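Local atomic coordinates of cortical-lytic enzyme (PDB entry 4S3J), a protein that acts as an N-acetylglucosaminidase in germinating Bacillus spores, cleaving partially degraded cortex peptidoglycan that carries muramic acid delta-lactam. Residues F141-T155 against K198-M212. Numbering follows the deposited sequence.
Sequences FEAKRDGTLKEPTET and KFITNILQTAEKYGM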
loop_
_atom_site.group_PDB
_atom_site.type_symbol
_atom_site.label_atom_id
_atom_site.label_comp_id
_atom_site.label_asym_id
_atom_site.label_seq_id
_atom_site.Cartn_x
_atom_site.Cartn_y
_atom_site.Cartn_z
ATOM N N PHE A 141 -12.857 -3.698 -14.488
ATOM C CA PHE A 141 -13.570 -3.861 -15.760
ATOM C C PHE A 141 -12.649 -4.617 -16.701
ATOM O O PHE A 141 -11.521 -4.179 -16.926
ATOM C CB PHE A 141 -13.909 -2.514 -16.379
ATOM C CG PHE A 141 -14.987 -1.745 -15.671
ATOM C CD1 PHE A 141 -14.756 -1.199 -14.409
ATOM C CD2 PHE A 141 -16.216 -1.526 -16.275
ATOM C CE1 PHE A 141 -15.735 -0.478 -13.771
ATOM C CE2 PHE A 141 -17.204 -0.792 -15.625
ATOM C CZ PHE A 141 -16.957 -0.269 -14.376
ATOM N N GLU A 142 -13.110 -5.730 -17.265
ATOM C CA GLU A 142 -12.281 -6.526 -18.158
ATOM C C GLU A 142 -12.556 -6.137 -19.607
ATOM O O GLU A 142 -13.701 -6.133 -20.035
ATOM C CB GLU A 142 -12.533 -8.024 -17.934
ATOM C CG GLU A 142 -12.196 -8.416 -16.480
ATOM C CD GLU A 142 -12.395 -9.884 -16.132
ATOM O OE1 GLU A 142 -12.946 -10.646 -16.949
ATOM O OE2 GLU A 142 -11.995 -10.268 -15.007
ATOM N N ALA A 143 -11.498 -5.788 -20.330
ATOM C CA ALA A 143 -11.582 -5.447 -21.744
ATOM C C ALA A 143 -11.956 -6.684 -22.535
ATOM O O ALA A 143 -11.526 -7.785 -22.197
ATOM C CB ALA A 143 -10.262 -4.898 -22.218
ATOM N N LYS A 144 -12.722 -6.486 -23.608
ATOM C CA LYS A 144 -13.179 -7.573 -24.485
ATOM C C LYS A 144 -12.719 -7.313 -25.903
ATOM O O LYS A 144 -12.430 -6.181 -26.264
ATOM C CB LYS A 144 -14.705 -7.707 -24.403
ATOM C CG LYS A 144 -15.145 -8.249 -23.053
ATOM C CD LYS A 144 -16.609 -7.993 -22.725
ATOM C CE LYS A 144 -17.600 -8.497 -23.753
ATOM N NZ LYS A 144 -18.949 -7.934 -23.436
ATOM N N ARG A 145 -12.681 -8.376 -26.707
ATOM C CA ARG A 145 -12.135 -8.304 -28.056
ATOM C C ARG A 145 -13.003 -7.505 -29.025
ATOM O O ARG A 145 -12.540 -7.152 -30.114
ATOM C CB ARG A 145 -11.920 -9.717 -28.585
ATOM C CG ARG A 145 -10.730 -10.411 -27.943
ATOM C CD ARG A 145 -10.610 -11.861 -28.395
ATOM N NE ARG A 145 -9.596 -12.564 -27.606
ATOM C CZ ARG A 145 -8.717 -13.433 -28.089
ATOM N NH1 ARG A 145 -8.733 -13.779 -29.387
ATOM N NH2 ARG A 145 -7.831 -13.985 -27.268
ATOM N N ASP A 146 -14.250 -7.224 -28.646
ATOM C CA ASP A 146 -15.118 -6.360 -29.453
ATOM C C ASP A 146 -15.086 -4.906 -28.982
ATOM O O ASP A 146 -15.844 -4.079 -29.471
ATOM C CB ASP A 146 -16.552 -6.900 -29.449
ATOM C CG ASP A 146 -17.194 -6.907 -28.080
ATOM O OD1 ASP A 146 -16.516 -6.589 -27.087
ATOM O OD2 ASP A 146 -18.386 -7.276 -27.997
ATOM N N GLY A 147 -14.184 -4.589 -28.060
ATOM C CA GLY A 147 -14.011 -3.223 -27.609
ATOM C C GLY A 147 -15.022 -2.780 -26.571
ATOM O O GLY A 147 -15.205 -1.587 -26.366
ATOM N N THR A 148 -15.703 -3.731 -25.944
ATOM C CA THR A 148 -16.610 -3.422 -24.844
ATOM C C THR A 148 -15.932 -3.844 -23.542
ATOM O O THR A 148 -14.842 -4.426 -23.565
ATOM C CB THR A 148 -17.988 -4.142 -24.988
ATOM O OG1 THR A 148 -17.830 -5.561 -24.865
ATOM C CG2 THR A 148 -18.643 -3.785 -26.323
ATOM N N LEU A 149 -16.576 -3.523 -22.421
ATOM C CA LEU A 149 -16.074 -3.835 -21.088
ATOM C C LEU A 149 -17.049 -4.746 -20.346
ATOM O O LEU A 149 -18.264 -4.565 -20.439
ATOM C CB LEU A 149 -15.880 -2.551 -20.278
ATOM C CG LEU A 149 -14.874 -1.488 -20.774
ATOM C CD1 LEU A 149 -15.018 -0.172 -19.982
ATOM C CD2 LEU A 149 -13.447 -1.988 -20.649
ATOM N N LYS A 150 -16.507 -5.698 -19.590
ATOM C CA LYS A 150 -17.278 -6.456 -18.614
ATOM C C LYS A 150 -17.299 -5.697 -17.298
ATOM O O LYS A 150 -16.251 -5.522 -16.678
ATOM C CB LYS A 150 -16.666 -7.831 -18.380
ATOM C CG LYS A 150 -17.496 -8.720 -17.475
ATOM C CD LYS A 150 -16.797 -10.019 -17.162
ATOM C CE LYS A 150 -17.594 -10.814 -16.125
ATOM N NZ LYS A 150 -16.929 -12.089 -15.772
ATOM N N GLU A 151 -18.480 -5.240 -16.886
ATOM C CA GLU A 151 -18.605 -4.468 -15.652
ATOM C C GLU A 151 -18.645 -5.400 -14.447
ATOM O O GLU A 151 -19.371 -6.403 -14.463
ATOM C CB GLU A 151 -19.870 -3.617 -15.653
ATOM C CG GLU A 151 -19.936 -2.565 -16.730
ATOM C CD GLU A 151 -20.953 -1.477 -16.419
ATOM O OE1 GLU A 151 -21.494 -1.460 -15.291
ATOM O OE2 GLU A 151 -21.200 -0.635 -17.306
ATOM N N PRO A 152 -17.905 -5.061 -13.381
ATOM C CA PRO A 152 -18.015 -5.823 -12.128
ATOM C C PRO A 152 -19.304 -5.515 -11.370
ATOM O O PRO A 152 -19.928 -4.489 -11.615
ATOM C CB PRO A 152 -16.797 -5.368 -11.334
ATOM C CG PRO A 152 -16.504 -4.011 -11.837
ATOM C CD PRO A 152 -16.870 -4.015 -13.297
ATOM N N THR A 153 -19.688 -6.389 -10.439
ATOM C CA THR A 153 -20.988 -6.257 -9.799
ATOM C C THR A 153 -21.058 -5.009 -8.922
ATOM O O THR A 153 -20.049 -4.589 -8.358
ATOM C CB THR A 153 -21.317 -7.516 -8.948
ATOM O OG1 THR A 153 -22.650 -7.421 -8.441
ATOM C CG2 THR A 153 -20.338 -7.683 -7.788
ATOM N N GLU A 154 -22.245 -4.410 -8.838
ATOM C CA GLU A 154 -22.518 -3.300 -7.920
ATOM C C GLU A 154 -21.571 -2.115 -8.121
ATOM O O GLU A 154 -21.173 -1.448 -7.157
ATOM C CB GLU A 154 -22.439 -3.811 -6.474
ATOM C CG GLU A 154 -23.375 -4.991 -6.193
ATOM C CD GLU A 154 -23.150 -5.612 -4.818
ATOM O OE1 GLU A 154 -23.192 -4.883 -3.807
ATOM O OE2 GLU A 154 -22.907 -6.835 -4.760
ATOM N N THR A 155 -21.225 -1.835 -9.378
ATOM C CA THR A 155 -20.314 -0.731 -9.674
ATOM C C THR A 155 -20.881 0.599 -9.209
ATOM O O THR A 155 -20.161 1.406 -8.642
ATOM C CB THR A 155 -19.980 -0.654 -11.187
ATOM O OG1 THR A 155 -19.163 -1.774 -11.539
ATOM C CG2 THR A 155 -19.190 0.573 -11.513
ATOM N N LYS A 198 -13.671 2.141 -30.944
ATOM C CA LYS A 198 -14.893 1.761 -30.238
ATOM C C LYS A 198 -14.623 1.592 -28.748
ATOM O O LYS A 198 -15.411 2.012 -27.906
ATOM C CB LYS A 198 -15.452 0.455 -30.801
ATOM C CG LYS A 198 -16.697 -0.062 -30.080
ATOM C CD LYS A 198 -17.319 -1.263 -30.797
ATOM C CE LYS A 198 -18.429 -1.893 -29.952
ATOM N NZ LYS A 198 -18.742 -3.304 -30.352
ATOM N N PHE A 199 -13.488 0.976 -28.451
ATOM C CA PHE A 199 -13.046 0.741 -27.072
ATOM C C PHE A 199 -12.927 2.051 -26.309
ATOM O O PHE A 199 -13.475 2.189 -25.200
ATOM C CB PHE A 199 -11.708 -0.021 -27.104
ATOM C CG PHE A 199 -11.210 -0.511 -25.754
ATOM C CD1 PHE A 199 -12.030 -1.252 -24.914
ATOM C CD2 PHE A 199 -9.905 -0.292 -25.381
ATOM C CE1 PHE A 199 -11.565 -1.727 -23.700
ATOM C CE2 PHE A 199 -9.426 -0.767 -24.161
ATOM C CZ PHE A 199 -10.267 -1.502 -23.334
ATOM N N ILE A 200 -12.215 3.014 -26.882
ATOM C CA ILE A 200 -12.008 4.289 -26.197
ATOM C C ILE A 200 -13.349 5.004 -26.023
ATOM O O ILE A 200 -13.617 5.594 -24.990
ATOM C CB ILE A 200 -11.008 5.189 -26.959
ATOM C CG1 ILE A 200 -9.635 4.521 -26.975
ATOM C CG2 ILE A 200 -10.924 6.570 -26.323
ATOM C CD1 ILE A 200 -8.609 5.212 -27.821
ATOM N N THR A 201 -14.203 4.936 -27.038
ATOM C CA THR A 201 -15.533 5.519 -26.928
ATOM C C THR A 201 -16.310 4.911 -25.762
ATOM O O THR A 201 -16.915 5.639 -24.972
ATOM C CB THR A 201 -16.321 5.327 -28.247
ATOM O OG1 THR A 201 -15.699 6.107 -29.272
ATOM C CG2 THR A 201 -17.756 5.779 -28.105
ATOM N N ASN A 202 -16.269 3.589 -25.628
ATOM C CA ASN A 202 -16.999 2.910 -24.553
ATOM C C ASN A 202 -16.429 3.222 -23.172
ATOM O O ASN A 202 -17.171 3.318 -22.188
ATOM C CB ASN A 202 -17.007 1.391 -24.761
ATOM C CG ASN A 202 -17.959 0.963 -25.856
ATOM O OD1 ASN A 202 -19.002 1.586 -26.060
ATOM N ND2 ASN A 202 -17.603 -0.100 -26.572
ATOM N N ILE A 203 -15.107 3.346 -23.108
ATOM C CA ILE A 203 -14.421 3.721 -21.866
ATOM C C ILE A 203 -14.880 5.098 -21.391
ATOM O O ILE A 203 -15.156 5.289 -20.206
ATOM C CB ILE A 203 -12.891 3.712 -22.061
ATOM C CG1 ILE A 203 -12.404 2.269 -22.215
ATOM C CG2 ILE A 203 -12.171 4.403 -20.888
ATOM C CD1 ILE A 203 -10.994 2.162 -22.752
ATOM N N LEU A 204 -14.948 6.061 -22.304
ATOM C CA LEU A 204 -15.356 7.411 -21.930
ATOM C C LEU A 204 -16.813 7.448 -21.468
ATOM O O LEU A 204 -17.135 8.141 -20.497
ATOM C CB LEU A 204 -15.171 8.375 -23.094
ATOM C CG LEU A 204 -13.748 8.556 -23.608
ATOM C CD1 LEU A 204 -13.741 9.398 -24.882
ATOM C CD2 LEU A 204 -12.888 9.182 -22.562
ATOM N N GLN A 205 -17.692 6.720 -22.157
ATOM C CA GLN A 205 -19.094 6.676 -21.752
ATOM C C GLN A 205 -19.255 6.000 -20.388
ATOM O O GLN A 205 -20.051 6.447 -19.570
ATOM C CB GLN A 205 -19.942 5.929 -22.784
ATOM C CG GLN A 205 -20.243 6.740 -24.023
ATOM C CD GLN A 205 -20.876 5.908 -25.118
ATOM O OE1 GLN A 205 -21.091 4.700 -24.957
ATOM N NE2 GLN A 205 -21.181 6.551 -26.241
ATOM N N THR A 206 -18.486 4.947 -20.137
ATOM C CA THR A 206 -18.517 4.272 -18.832
ATOM C C THR A 206 -18.011 5.197 -17.712
ATOM O O THR A 206 -18.659 5.321 -16.671
ATOM C CB THR A 206 -17.687 2.964 -18.863
ATOM O OG1 THR A 206 -18.236 2.062 -19.828
ATOM C CG2 THR A 206 -17.679 2.283 -17.497
ATOM N N ALA A 207 -16.891 5.882 -17.945
ATOM C CA ALA A 207 -16.335 6.808 -16.958
ATOM C C ALA A 207 -17.319 7.911 -16.630
ATOM O O ALA A 207 -17.545 8.236 -15.465
ATOM C CB ALA A 207 -15.041 7.399 -17.462
ATOM N N GLU A 208 -17.926 8.482 -17.662
ATOM C CA GLU A 208 -18.853 9.567 -17.450
ATOM C C GLU A 208 -20.105 9.074 -16.726
ATOM O O GLU A 208 -20.653 9.783 -15.881
ATOM C CB GLU A 208 -19.199 10.212 -18.790
ATOM C CG GLU A 208 -20.324 11.191 -18.746
ATOM C CD GLU A 208 -20.598 11.743 -20.122
ATOM O OE1 GLU A 208 -19.843 12.636 -20.556
ATOM O OE2 GLU A 208 -21.539 11.252 -20.776
ATOM N N LYS A 209 -20.533 7.852 -17.014
ATOM C CA LYS A 209 -21.698 7.297 -16.330
ATOM C C LYS A 209 -21.507 7.161 -14.804
ATOM O O LYS A 209 -22.426 7.437 -14.038
ATOM C CB LYS A 209 -22.056 5.931 -16.912
ATOM C CG LYS A 209 -23.242 5.264 -16.215
ATOM C CD LYS A 209 -23.590 3.921 -16.812
ATOM C CE LYS A 209 -24.756 3.283 -16.066
ATOM N NZ LYS A 209 -25.110 1.942 -16.608
ATOM N N TYR A 210 -20.313 6.782 -14.363
ATOM C CA TYR A 210 -20.104 6.472 -12.944
ATOM C C TYR A 210 -19.289 7.524 -12.202
ATOM O O TYR A 210 -18.982 7.346 -11.014
ATOM C CB TYR A 210 -19.416 5.110 -12.794
ATOM C CG TYR A 210 -20.291 3.948 -13.209
ATOM C CD1 TYR A 210 -21.485 3.678 -12.547
ATOM C CD2 TYR A 210 -19.924 3.118 -14.258
ATOM C CE1 TYR A 210 -22.287 2.619 -12.924
ATOM C CE2 TYR A 210 -20.718 2.059 -14.642
ATOM C CZ TYR A 210 -21.896 1.811 -13.975
ATOM O OH TYR A 210 -22.677 0.745 -14.369
ATOM N N GLY A 211 -18.944 8.615 -12.875
ATOM C CA GLY A 211 -18.186 9.687 -12.243
ATOM C C GLY A 211 -16.749 9.292 -11.989
ATOM O O GLY A 211 -16.085 9.803 -11.076
ATOM N N MET A 212 -16.255 8.385 -12.821
ATOM C CA MET A 212 -14.897 7.895 -12.680
ATOM C C MET A 212 -13.925 8.807 -13.418
ATOM O O MET A 212 -13.682 8.636 -14.611
ATOM C CB MET A 212 -14.803 6.458 -13.176
ATOM C CG MET A 212 -15.431 5.455 -12.225
ATOM S SD MET A 212 -15.742 3.891 -13.082
ATOM C CE MET A 212 -16.277 2.857 -11.731
HETATM O O HOH W 1 -20.646 -5.587 -29.602
#
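Gly-147 and Asn-202 meet where a hairpin turn comes down on helix 193-210: the short amide just spans the gap, ND2 giving a nearly straight bond to Gly-147 O at 2.8 Å, with the oxygen in the amide plane although the donor stands above the carbonyl plane. The same oxygen lies 3.3 Å from Phe-199 CA and at the Phe-199 ring edge. Glycine suits this place: its phi is positive, and it has no side chain to press on Phe-199 N. Beside it Lys-198, long enough when extended, reaches Asp-146 O from the exposed rim; a water joins NZ to Asp-146 OD2. Along the helix the contact turns apolar. Ala-143, small enough to sit close, puts CB 3.6 Å from Phe-199 CZ, and Leu-149 CD2 lies 3.6 Å from Phe-199 CE1. Thr-206, with chi1 -61°, turns its methyl to Phe-141 CE2. At the far end Tyr-210 serves twice: OH donates to the syn side of Glu-151 OE1 at 2.7 Å, and Thr-155 CG2 sits over the ring face, 3.6 Å from its centroid and 5° off the normal, a CH-pi contact. Behind this shell, Asp-146 OD1 forms an Asx turn with Thr-148 N and also accepts from Thr-148 OG1, bracing the turn, while Thr-155 OG1 bonds to Pro-152 O, consistent with its methyl being held over the tyrosine. The contact packs an outer helix of the family 18 TIM barrel against the hairpin of strands 135-143 and 149-150. Polar bonds therefore pin both ends of an apolar middle, and the Glu-151 carboxylate probably polarises the tyrosine hydroxyl.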